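Local coordinates for extracellular solute-binding protein (Conexibacter woesei, PDB 4P98) that probably binds a small solute outside the cell membrane and hands it to an ABC transporter, at residues A[76-81]-A[257-262]; A[80-85]-A[250-255]; A[161-166]-A[204-209]; A[181-184]-A[188-191]. One frame throughout, in Å; residues are numbered along the deposited sequence.

Contact 1: residues A[76-81]-A[257-262]; sequences FDLVVG and EQIRAG
Ile259 makes this contact almost alone: its terminal methyl, CD1, reaches from the last turn of helix 249-261 to the start of strand 78-82 and lands 3.9 Å from CB of Leu78. The same methyl passes 4.2 Å from the backbone O of Asp77, so it also brushes main chain. Its reach comes from an outstretched chain: CG1 is anti to the carbonyl carbon (chi1 -73°) and CD1 continues extended beyond it, while the CG2 branch stays behind. Leu78 offers CB here and turns its CD2 methyl back up the helix, onto CB of Tyr255. Asp77 points its CB at the helix, but its polar groups have work elsewhere. Its OD2 bonds the backbone N of the methylated lysine at position 20, and its O accepts a bond from His101 ND1; the side chains of Leu78 and Ile259 both rest on His101 as well. Three residues after Ile259, Gly262 ends the helix in a Schellman motif. What passes between the two segments is methyl against methylene and carbonyl, so between them only shape and dispersion act, while a polar hold on this helix end comes from Arg260 NH1, bonded to Asp48 O.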
loop_
_atom_site.group_PDB
_atom_site.type_symbol
_atom_site.label_atom_id
_atom_site.label_comp_id
_atom_site.label_asym_id
_atom_site.label_seq_id
_atom_site.Cartn_x
_atom_site.Cartn_y
_atom_site.Cartn_z
ATOM N N PHE A 76 2.521 -18.597 -20.276
ATOM C CA PHE A 76 1.746 -18.106 -19.146
ATOM C C PHE A 76 0.563 -17.294 -19.686
ATOM O O PHE A 76 0.650 -16.665 -20.739
ATOM C CB PHE A 76 2.610 -17.301 -18.167
ATOM C CG PHE A 76 3.312 -18.157 -17.149
ATOM C CD1 PHE A 76 4.289 -19.066 -17.537
ATOM C CD2 PHE A 76 2.979 -18.081 -15.808
ATOM C CE1 PHE A 76 4.927 -19.868 -16.601
ATOM C CE2 PHE A 76 3.616 -18.878 -14.869
ATOM C CZ PHE A 76 4.591 -19.775 -15.269
ATOM N N ASP A 77 -0.556 -17.351 -18.982
ATOM C CA ASP A 77 -1.791 -16.679 -19.410
ATOM C C ASP A 77 -1.804 -15.198 -19.034
ATOM O O ASP A 77 -2.318 -14.366 -19.765
ATOM C CB ASP A 77 -2.973 -17.363 -18.748
ATOM C CG ASP A 77 -3.123 -18.794 -19.195
ATOM O OD1 ASP A 77 -3.494 -18.997 -20.353
ATOM O OD2 ASP A 77 -2.850 -19.703 -18.406
ATOM N N LEU A 78 -1.223 -14.904 -17.884
ATOM C CA LEU A 78 -1.250 -13.578 -17.292
ATOM C C LEU A 78 0.091 -13.248 -16.670
ATOM O O LEU A 78 0.579 -13.991 -15.803
ATOM C CB LEU A 78 -2.313 -13.538 -16.200
ATOM C CG LEU A 78 -2.468 -12.226 -15.431
ATOM C CD1 LEU A 78 -2.826 -11.073 -16.345
ATOM C CD2 LEU A 78 -3.508 -12.394 -14.348
ATOM N N VAL A 79 0.666 -12.125 -17.090
ATOM C CA VAL A 79 1.924 -11.632 -16.546
ATOM C C VAL A 79 1.697 -10.260 -15.905
ATOM O O VAL A 79 1.343 -9.282 -16.574
ATOM C CB VAL A 79 3.027 -11.559 -17.613
ATOM C CG1 VAL A 79 4.366 -11.204 -16.973
ATOM C CG2 VAL A 79 3.125 -12.880 -18.351
ATOM N N VAL A 80 1.910 -10.209 -14.602
ATOM C CA VAL A 80 1.605 -9.049 -13.787
ATOM C C VAL A 80 2.891 -8.355 -13.332
ATOM O O VAL A 80 3.700 -8.949 -12.616
ATOM C CB VAL A 80 0.813 -9.493 -12.549
ATOM C CG1 VAL A 80 0.526 -8.313 -11.634
ATOM C CG2 VAL A 80 -0.478 -10.204 -12.952
ATOM N N GLY A 81 3.070 -7.101 -13.737
ATOM C CA GLY A 81 4.165 -6.279 -13.248
ATOM C C GLY A 81 3.692 -5.438 -12.094
ATOM O O GLY A 81 2.811 -4.564 -12.257
ATOM N N GLU A 257 -11.363 -13.599 -14.446
ATOM C CA GLU A 257 -12.686 -13.587 -15.083
ATOM C C GLU A 257 -12.649 -13.040 -16.507
ATOM O O GLU A 257 -13.304 -13.575 -17.410
ATOM C CB GLU A 257 -13.686 -12.813 -14.231
ATOM C CG GLU A 257 -14.195 -13.625 -13.051
ATOM C CD GLU A 257 -15.053 -14.792 -13.521
ATOM O OE1 GLU A 257 -16.185 -14.550 -14.005
ATOM O OE2 GLU A 257 -14.583 -15.941 -13.451
ATOM N N GLN A 258 -11.882 -11.982 -16.706
ATOM C CA GLN A 258 -11.711 -11.398 -18.025
ATOM C C GLN A 258 -11.097 -12.395 -18.992
ATOM O O GLN A 258 -11.552 -12.526 -20.126
ATOM C CB GLN A 258 -10.837 -10.155 -17.951
ATOM C CG GLN A 258 -11.512 -8.955 -17.341
ATOM C CD GLN A 258 -10.527 -7.835 -17.061
ATOM O OE1 GLN A 258 -9.772 -7.419 -17.951
ATOM N NE2 GLN A 258 -10.535 -7.334 -15.833
ATOM N N ILE A 259 -10.058 -13.089 -18.541
ATOM C CA ILE A 259 -9.385 -14.082 -19.382
ATOM C C ILE A 259 -10.360 -15.212 -19.721
ATOM O O ILE A 259 -10.455 -15.629 -20.863
ATOM C CB ILE A 259 -8.115 -14.602 -18.685
ATOM C CG1 ILE A 259 -7.041 -13.512 -18.733
ATOM C CG2 ILE A 259 -7.603 -15.881 -19.325
ATOM C CD1 ILE A 259 -5.936 -13.717 -17.727
ATOM N N ARG A 260 -11.116 -15.668 -18.729
ATOM C CA ARG A 260 -12.066 -16.757 -18.944
ATOM C C ARG A 260 -13.198 -16.377 -19.906
ATOM O O ARG A 260 -13.655 -17.220 -20.670
ATOM C CB ARG A 260 -12.590 -17.273 -17.601
ATOM C CG ARG A 260 -11.566 -18.169 -16.899
ATOM C CD ARG A 260 -11.791 -18.318 -15.399
ATOM N NE ARG A 260 -10.814 -19.246 -14.816
ATOM C CZ ARG A 260 -10.433 -19.284 -13.537
ATOM N NH1 ARG A 260 -10.930 -18.443 -12.644
ATOM N NH2 ARG A 260 -9.532 -20.182 -13.146
ATOM N N ALA A 261 -13.613 -15.113 -19.904
ATOM C CA ALA A 261 -14.695 -14.639 -20.779
ATOM C C ALA A 261 -14.205 -14.099 -22.116
ATOM O O ALA A 261 -15.013 -13.811 -22.980
ATOM C CB ALA A 261 -15.503 -13.563 -20.080
ATOM N N GLY A 262 -12.892 -13.934 -22.274
ATOM C CA GLY A 262 -12.343 -13.311 -23.462
ATOM C C GLY A 262 -12.485 -11.802 -23.509
ATOM O O GLY A 262 -12.496 -11.230 -24.589
#

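Contact 2: residues A[80-85]-A[250-255]; sequences VGHGID and PTYQSY
The phenol oxygen of Tyr252 and the imidazole of His82 meet through one water, which lies 2.6 Å from Tyr252 OH and 2.8 Å from His82 ND1. Both polar ends of this buried bridge have a partner in the water. That water sits at the edge of the tyrosine ring, in its plane, whereas the two side chains come no closer to each other than 4.4 Å, between ND1 and OH. The far nitrogen of the imidazole, NE2, donates to the backbone O of Phe34, and the Phe34 ring stacks on His82; the histidine is thus held at both nitrogens and over a face. Beside the water, Val80 supplies the apolar half of the contact. Its CG1, anti to the backbone N (chi1 177°), comes up to the end of the ring obliquely, 3.8 Å from Tyr252 OH and 4.1 Å from CE1. Ala38 and Ala41 of helix 34-45 also pack against the tyrosine, and one turn later Tyr255 bonds Ser103 on the neighbouring strand through its OH. Helix 249-261 packed on strand 78-82 of a parallel sheet is the layered alpha/beta build of one lobe of a periplasmic-binding-protein fold.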
loop_
_atom_site.group_PDB
_atom_site.type_symbol
_atom_site.label_atom_id
_atom_site.label_comp_id
_atom_site.label_asym_id
_atom_site.label_seq_id
_atom_site.Cartn_x
_atom_site.Cartn_y
_atom_site.Cartn_z
ATOM N N VAL A 80 1.910 -10.209 -14.602
ATOM C CA VAL A 80 1.605 -9.049 -13.787
ATOM C C VAL A 80 2.891 -8.355 -13.332
ATOM O O VAL A 80 3.700 -8.949 -12.616
ATOM C CB VAL A 80 0.813 -9.493 -12.549
ATOM C CG1 VAL A 80 0.526 -8.313 -11.634
ATOM C CG2 VAL A 80 -0.478 -10.204 -12.952
ATOM N N GLY A 81 3.070 -7.101 -13.737
ATOM C CA GLY A 81 4.165 -6.279 -13.248
ATOM C C GLY A 81 3.692 -5.438 -12.094
ATOM O O GLY A 81 2.811 -4.564 -12.257
ATOM N N HIS A 82 4.262 -5.698 -10.922
ATOM C CA HIS A 82 3.842 -5.025 -9.706
ATOM C C HIS A 82 4.790 -3.887 -9.344
ATOM O O HIS A 82 5.909 -4.120 -8.866
ATOM C CB HIS A 82 3.721 -6.014 -8.556
ATOM C CG HIS A 82 3.204 -5.401 -7.305
ATOM N ND1 HIS A 82 1.941 -4.857 -7.216
ATOM C CD2 HIS A 82 3.771 -5.244 -6.090
ATOM C CE1 HIS A 82 1.755 -4.392 -5.997
ATOM N NE2 HIS A 82 2.854 -4.612 -5.296
ATOM N N GLY A 83 4.334 -2.659 -9.571
ATOM C CA GLY A 83 5.134 -1.468 -9.294
ATOM C C GLY A 83 5.427 -0.680 -10.554
ATOM O O GLY A 83 5.667 -1.256 -11.612
ATOM N N ILE A 84 5.419 0.645 -10.438
ATOM C CA ILE A 84 5.613 1.526 -11.593
ATOM C C ILE A 84 6.952 1.264 -12.315
ATOM O O ILE A 84 7.042 1.395 -13.534
ATOM C CB ILE A 84 5.432 3.019 -11.176
ATOM C CG1 ILE A 84 5.311 3.935 -12.406
ATOM C CG2 ILE A 84 6.530 3.464 -10.211
ATOM C CD1 ILE A 84 4.971 5.397 -12.081
ATOM N N ASP A 85 7.978 0.850 -11.575
ATOM C CA ASP A 85 9.297 0.583 -12.177
ATOM C C ASP A 85 9.275 -0.585 -13.172
ATOM O O ASP A 85 10.123 -0.666 -14.050
ATOM C CB ASP A 85 10.348 0.322 -11.096
ATOM C CG ASP A 85 10.687 1.567 -10.282
ATOM O OD1 ASP A 85 10.401 2.694 -10.728
ATOM O OD2 ASP A 85 11.250 1.405 -9.176
ATOM N N PRO A 250 -9.337 -8.346 -5.429
ATOM C CA PRO A 250 -10.454 -8.129 -6.386
ATOM C C PRO A 250 -9.980 -7.833 -7.816
ATOM O O PRO A 250 -10.561 -8.344 -8.792
ATOM C CB PRO A 250 -11.189 -6.926 -5.801
ATOM C CG PRO A 250 -10.953 -7.045 -4.323
ATOM C CD PRO A 250 -9.534 -7.574 -4.188
ATOM N N THR A 251 -8.917 -7.042 -7.940
ATOM C CA THR A 251 -8.339 -6.748 -9.245
ATOM C C THR A 251 -7.839 -8.029 -9.929
ATOM O O THR A 251 -8.147 -8.282 -11.091
ATOM C CB THR A 251 -7.208 -5.709 -9.131
ATOM O OG1 THR A 251 -7.739 -4.483 -8.618
ATOM C CG2 THR A 251 -6.548 -5.456 -10.487
ATOM N N TYR A 252 -7.078 -8.842 -9.204
ATOM C CA TYR A 252 -6.579 -10.104 -9.745
ATOM C C TYR A 252 -7.693 -11.081 -10.116
ATOM O O TYR A 252 -7.606 -11.784 -11.129
ATOM C CB TYR A 252 -5.641 -10.781 -8.740
ATOM C CG TYR A 252 -4.263 -10.131 -8.566
ATOM C CD1 TYR A 252 -3.889 -8.980 -9.256
ATOM C CD2 TYR A 252 -3.347 -10.671 -7.669
ATOM C CE1 TYR A 252 -2.637 -8.399 -9.057
ATOM C CE2 TYR A 252 -2.100 -10.103 -7.470
ATOM C CZ TYR A 252 -1.746 -8.965 -8.170
ATOM O OH TYR A 252 -0.494 -8.399 -7.964
ATOM N N GLN A 253 -8.719 -11.158 -9.273
ATOM C CA GLN A 253 -9.888 -12.001 -9.575
ATOM C C GLN A 253 -10.563 -11.559 -10.866
ATOM O O GLN A 253 -10.929 -12.381 -11.713
ATOM C CB GLN A 253 -10.868 -11.982 -8.406
ATOM C CG GLN A 253 -10.346 -12.776 -7.222
ATOM C CD GLN A 253 -11.179 -12.591 -5.978
ATOM O OE1 GLN A 253 -11.726 -11.514 -5.735
ATOM N NE2 GLN A 253 -11.261 -13.634 -5.167
ATOM N N SER A 254 -10.670 -10.252 -11.036
ATOM C CA SER A 254 -11.250 -9.677 -12.252
ATOM C C SER A 254 -10.415 -10.045 -13.484
ATOM O O SER A 254 -10.969 -10.360 -14.549
ATOM C CB SER A 254 -11.391 -8.159 -12.122
ATOM O OG SER A 254 -11.950 -7.603 -13.313
ATOM N N TYR A 255 -9.092 -10.019 -13.348
ATOM C CA TYR A 255 -8.219 -10.489 -14.432
ATOM C C TYR A 255 -8.521 -11.927 -14.872
ATOM O O TYR A 255 -8.561 -12.226 -16.068
ATOM C CB TYR A 255 -6.739 -10.411 -14.016
ATOM C CG TYR A 255 -6.161 -9.025 -13.797
ATOM C CD1 TYR A 255 -6.747 -7.885 -14.335
ATOM C CD2 TYR A 255 -4.982 -8.867 -13.066
ATOM C CE1 TYR A 255 -6.194 -6.629 -14.131
ATOM C CE2 TYR A 255 -4.422 -7.617 -12.869
ATOM C CZ TYR A 255 -5.009 -6.506 -13.411
ATOM O OH TYR A 255 -4.427 -5.271 -13.202
HETATM O O HOH W 1 0.079 -6.062 -9.003
#

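Contact 3: residues A[161-166]-A[204-209]; sequences KGIRAG and LLVATD
Ile163 points from helix 154-170 at Val206 and Thr208, alternate residues along the chain of strand 205-207 and the turn that follows it. The helix is the crossover of a beta-alpha-beta unit joining parallel strands 144-149 and 175-180, and here it leans over strand 205-207, which flanks 144-149 on its other side. The isoleucine and the valine approach tip to tip: Ile163 CD1 stops 4.0 Å from Val206 CG1, the branch that is anti to the valine's backbone N. Thr208 meets the same methyl on a different bearing, its side chain crossing the isoleucine obliquely with CG2 in front. Seen from CD1, the two partner methyls lie about 84° apart, and they are 5.0 Å from each other (Val206 CG1 to Thr208 CG2), so the isoleucine tip fits into the notch between them. The torsion of the threonine sorts its two branches: with chi1 at 61°, OG1 stands between the backbone N and the carbonyl carbon, and CG2 is left to face the helix. OG1 bonds His160 NE2, one turn before Ile163 on that helix, and makes a weak bond to Val148 O, so helix and strand end are tied by a polar link beside the apolar one. Between the two contacting residues, Ala207 turns away and packs on Leu214 of helix 212-221, across the sheet. Val145 and Ala147 of the adjoining strand press on Val206. The tightest point is Ile163 CD1 against Thr208 CG2, at 3.4 Å, which is closer than carbons usually pack.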
loop_
_atom_site.group_PDB
_atom_site.type_symbol
_atom_site.label_atom_id
_atom_site.label_comp_id
_atom_site.label_asym_id
_atom_site.label_seq_id
_atom_site.Cartn_x
_atom_site.Cartn_y
_atom_site.Cartn_z
ATOM N N LYS A 161 0.861 14.858 4.173
ATOM C CA LYS A 161 -0.244 15.819 4.090
ATOM C C LYS A 161 -1.575 15.089 4.319
ATOM O O LYS A 161 -2.466 15.607 5.000
ATOM C CB LYS A 161 -0.213 16.560 2.746
ATOM C CG LYS A 161 -1.030 17.837 2.708
ATOM C CD LYS A 161 -0.722 18.666 1.471
ATOM C CE LYS A 161 -1.507 19.968 1.464
ATOM N NZ LYS A 161 -1.332 20.688 0.173
ATOM N N GLY A 162 -1.691 13.878 3.776
ATOM C CA GLY A 162 -2.837 13.002 4.014
ATOM C C GLY A 162 -3.051 12.640 5.472
ATOM O O GLY A 162 -4.173 12.735 5.985
ATOM N N ILE A 163 -1.976 12.246 6.154
ATOM C CA ILE A 163 -2.062 11.893 7.571
ATOM C C ILE A 163 -2.629 13.044 8.374
ATOM O O ILE A 163 -3.537 12.854 9.196
ATOM C CB ILE A 163 -0.682 11.523 8.175
ATOM C CG1 ILE A 163 -0.165 10.231 7.552
ATOM C CG2 ILE A 163 -0.794 11.359 9.700
ATOM C CD1 ILE A 163 1.237 9.866 7.995
ATOM N N ARG A 164 -2.079 14.230 8.139
ATOM C CA ARG A 164 -2.476 15.424 8.864
ATOM C C ARG A 164 -3.964 15.698 8.642
ATOM O O ARG A 164 -4.702 15.977 9.595
ATOM C CB ARG A 164 -1.635 16.610 8.411
ATOM C CG ARG A 164 -1.675 17.810 9.339
ATOM C CD ARG A 164 -0.890 18.986 8.765
ATOM N NE ARG A 164 0.563 18.844 8.905
ATOM C CZ ARG A 164 1.285 19.287 9.941
ATOM N NH1 ARG A 164 0.705 19.913 10.971
ATOM N NH2 ARG A 164 2.606 19.101 9.958
ATOM N N ALA A 165 -4.399 15.594 7.389
ATOM C CA ALA A 165 -5.795 15.827 7.035
ATOM C C ALA A 165 -6.748 14.806 7.650
ATOM O O ALA A 165 -7.805 15.173 8.167
ATOM C CB ALA A 165 -5.961 15.869 5.518
ATOM N N GLY A 166 -6.385 13.531 7.595
ATOM C CA GLY A 166 -7.173 12.474 8.219
ATOM C C GLY A 166 -7.308 12.655 9.718
ATOM O O GLY A 166 -8.392 12.459 10.293
ATOM N N LEU A 204 1.296 8.156 20.127
ATOM C CA LEU A 204 1.118 7.200 19.045
ATOM C C LEU A 204 2.160 7.537 17.982
ATOM O O LEU A 204 2.441 8.714 17.724
ATOM C CB LEU A 204 -0.287 7.336 18.444
ATOM C CG LEU A 204 -0.594 6.675 17.097
ATOM C CD1 LEU A 204 -0.954 5.213 17.283
ATOM C CD2 LEU A 204 -1.733 7.412 16.381
ATOM N N LEU A 205 2.702 6.513 17.347
ATOM C CA LEU A 205 3.728 6.724 16.329
ATOM C C LEU A 205 3.282 6.131 15.007
ATOM O O LEU A 205 2.996 4.945 14.924
ATOM C CB LEU A 205 5.058 6.113 16.779
ATOM C CG LEU A 205 5.752 6.897 17.902
ATOM C CD1 LEU A 205 6.838 6.088 18.617
ATOM C CD2 LEU A 205 6.303 8.219 17.397
ATOM N N VAL A 206 3.244 6.964 13.971
ATOM C CA VAL A 206 2.810 6.539 12.646
ATOM C C VAL A 206 4.008 6.447 11.704
ATOM O O VAL A 206 4.738 7.404 11.558
ATOM C CB VAL A 206 1.799 7.539 12.053
ATOM C CG1 VAL A 206 1.226 7.002 10.750
ATOM C CG2 VAL A 206 0.689 7.820 13.052
ATOM N N ALA A 207 4.174 5.290 11.074
ATOM C CA ALA A 207 5.231 5.047 10.090
ATOM C C ALA A 207 4.706 5.200 8.669
ATOM O O ALA A 207 3.689 4.591 8.310
ATOM C CB ALA A 207 5.776 3.640 10.258
ATOM N N THR A 208 5.417 5.968 7.849
ATOM C CA THR A 208 5.125 5.996 6.408
ATOM C C THR A 208 6.187 5.313 5.563
ATOM O O THR A 208 5.973 5.073 4.372
ATOM C CB THR A 208 4.934 7.419 5.894
ATOM O OG1 THR A 208 6.129 8.171 6.088
ATOM C CG2 THR A 208 3.783 8.075 6.623
ATOM N N ASP A 209 7.339 5.018 6.155
ATOM C CA ASP A 209 8.326 4.207 5.480
ATOM C C ASP A 209 8.234 2.783 6.068
ATOM O O ASP A 209 7.134 2.306 6.325
ATOM C CB ASP A 209 9.721 4.838 5.601
ATOM C CG ASP A 209 10.707 4.258 4.592
ATOM O OD1 ASP A 209 10.511 4.452 3.382
ATOM O OD2 ASP A 209 11.662 3.578 5.004
#

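Contact 4: residues A[181-184]-A[188-191]; sequences TGRF and QKEQ
An ST turn built on Thr181 opens the loop that carries the chain from parallel strand 175-180 into helix 187-199, a beta-to-alpha connection on the edge of the second sheet, and the chain then folds the helix start back onto that threonine. OG1 of Thr181 accepts from the backbone N of Arg183, at 3.2 Å and a fairly straight 157°; chi1 of 69° swings the hydroxyl over the turn and sends CG2 the other way, toward the helix. This methyl rests on helix backbone, 3.7 Å from Glu190 N and 3.8 Å from the carbonyl carbon of Lys189, with CB of Thr181 4.0 Å from CB of Lys189. With an alanine here, Arg183 N is likely to be left without its acceptor and a gap to open beside the Lys189-Glu190 peptide, freeing the turn to shift. Gly182, at positive phi, takes the corner of the turn. The lysine chain, extended beyond CG, passes its CD 3.9 Å from Thr181 O. Farther round, the buried carboxylate of Glu190 is gripped by the backbone N atoms of Gly211 and Leu214, at the start of helix 212-221, which ties the helix carrying it to the next one. Out at the surface, Arg183 and Lys189 bring like charges together, which probably costs some energy, although the solvent nearby should soften it. The arginine bends at chi2, and Lys189 NZ comes over one face of its guanidinium, 3.9 Å from Arg183 NE.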
loop_
_atom_site.group_PDB
_atom_site.type_symbol
_atom_site.label_atom_id
_atom_site.label_comp_id
_atom_site.label_asym_id
_atom_site.label_seq_id
_atom_site.Cartn_x
_atom_site.Cartn_y
_atom_site.Cartn_z
ATOM N N THR A 181 13.573 11.136 7.888
ATOM C CA THR A 181 14.941 10.629 8.012
ATOM C C THR A 181 15.854 11.021 6.856
ATOM O O THR A 181 17.073 10.974 7.008
ATOM C CB THR A 181 15.007 9.101 8.127
ATOM O OG1 THR A 181 14.627 8.501 6.885
ATOM C CG2 THR A 181 14.122 8.590 9.249
ATOM N N GLY A 182 15.272 11.369 5.704
ATOM C CA GLY A 182 16.042 11.672 4.493
ATOM C C GLY A 182 16.390 10.463 3.635
ATOM O O GLY A 182 16.989 10.620 2.576
ATOM N N ARG A 183 16.005 9.264 4.076
ATOM C CA ARG A 183 16.438 8.000 3.453
ATOM C C ARG A 183 15.299 7.009 3.371
ATOM O O ARG A 183 14.376 7.073 4.176
ATOM C CB ARG A 183 17.538 7.343 4.295
ATOM C CG ARG A 183 18.795 8.166 4.456
ATOM C CD ARG A 183 19.615 8.170 3.177
ATOM N NE ARG A 183 20.959 8.702 3.413
ATOM C CZ ARG A 183 21.345 9.965 3.208
ATOM N NH1 ARG A 183 20.503 10.887 2.741
ATOM N NH2 ARG A 183 22.601 10.311 3.473
ATOM N N PHE A 184 15.360 6.083 2.415
ATOM C CA PHE A 184 14.469 4.923 2.444
ATOM C C PHE A 184 15.082 3.814 3.304
ATOM O O PHE A 184 16.267 3.549 3.194
ATOM C CB PHE A 184 14.244 4.354 1.051
ATOM C CG PHE A 184 13.409 5.225 0.153
ATOM C CD1 PHE A 184 12.117 5.570 0.500
ATOM C CD2 PHE A 184 13.906 5.650 -1.071
ATOM C CE1 PHE A 184 11.336 6.343 -0.343
ATOM C CE2 PHE A 184 13.134 6.432 -1.917
ATOM C CZ PHE A 184 11.845 6.773 -1.556
ATOM N N GLN A 188 17.691 2.612 11.553
ATOM C CA GLN A 188 18.383 3.204 12.693
ATOM C C GLN A 188 18.031 4.682 12.848
ATOM O O GLN A 188 17.706 5.129 13.946
ATOM C CB GLN A 188 19.895 2.956 12.557
ATOM C CG GLN A 188 20.179 1.452 12.634
ATOM C CD GLN A 188 21.580 1.035 12.207
ATOM O OE1 GLN A 188 22.345 1.820 11.650
ATOM N NE2 GLN A 188 21.906 -0.219 12.456
ATOM N N LYS A 189 18.022 5.426 11.744
ATOM C CA LYS A 189 17.584 6.825 11.785
ATOM C C LYS A 189 16.080 6.916 12.081
ATOM O O LYS A 189 15.638 7.821 12.780
ATOM C CB LYS A 189 17.884 7.547 10.476
ATOM C CG LYS A 189 19.349 7.904 10.293
ATOM C CD LYS A 189 19.563 8.714 9.017
ATOM C CE LYS A 189 21.049 8.874 8.691
ATOM N NZ LYS A 189 21.266 9.244 7.260
ATOM N N GLU A 190 15.309 5.965 11.559
ATOM C CA GLU A 190 13.871 5.913 11.831
ATOM C C GLU A 190 13.604 5.729 13.317
ATOM O O GLU A 190 12.797 6.449 13.899
ATOM C CB GLU A 190 13.224 4.769 11.070
ATOM C CG GLU A 190 11.705 4.807 11.106
ATOM C CD GLU A 190 11.130 3.565 10.490
ATOM O OE1 GLU A 190 10.743 3.625 9.303
ATOM O OE2 GLU A 190 11.128 2.519 11.176
ATOM N N GLN A 191 14.297 4.771 13.926
ATOM C CA GLN A 191 14.218 4.590 15.373
ATOM C C GLN A 191 14.548 5.871 16.168
ATOM O O GLN A 191 13.784 6.253 17.062
ATOM C CB GLN A 191 15.066 3.408 15.831
ATOM C CG GLN A 191 14.923 3.138 17.325
ATOM C CD GLN A 191 15.400 1.772 17.747
ATOM O OE1 GLN A 191 15.825 0.956 16.933
ATOM N NE2 GLN A 191 15.311 1.507 19.042
#

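In the fold
From the N terminus, strand 78-82 comes first, and contacts 1 and 2 both start on it, sharing Val80 and Gly81. Each closes a long loop, ending on successive turns of helix 249-261, and the two touch through Leu78 and Tyr255. Within those loops, besides strands of the first sheet, the chain builds the whole second sheet: contact 3 closes helix 154-170 onto strand 205-207, and contact 4, nested in turn, folds the loop after strand 175-180 onto helix 187-199. Contacts 3 and 4 meet where Asp209 packs on Phe184, but contacts 1 and 3 lie about 36 Å apart, centre to centre, on opposite sides of the molecule: contacts 1 and 2 in one lobe, 3 and 4 in the other.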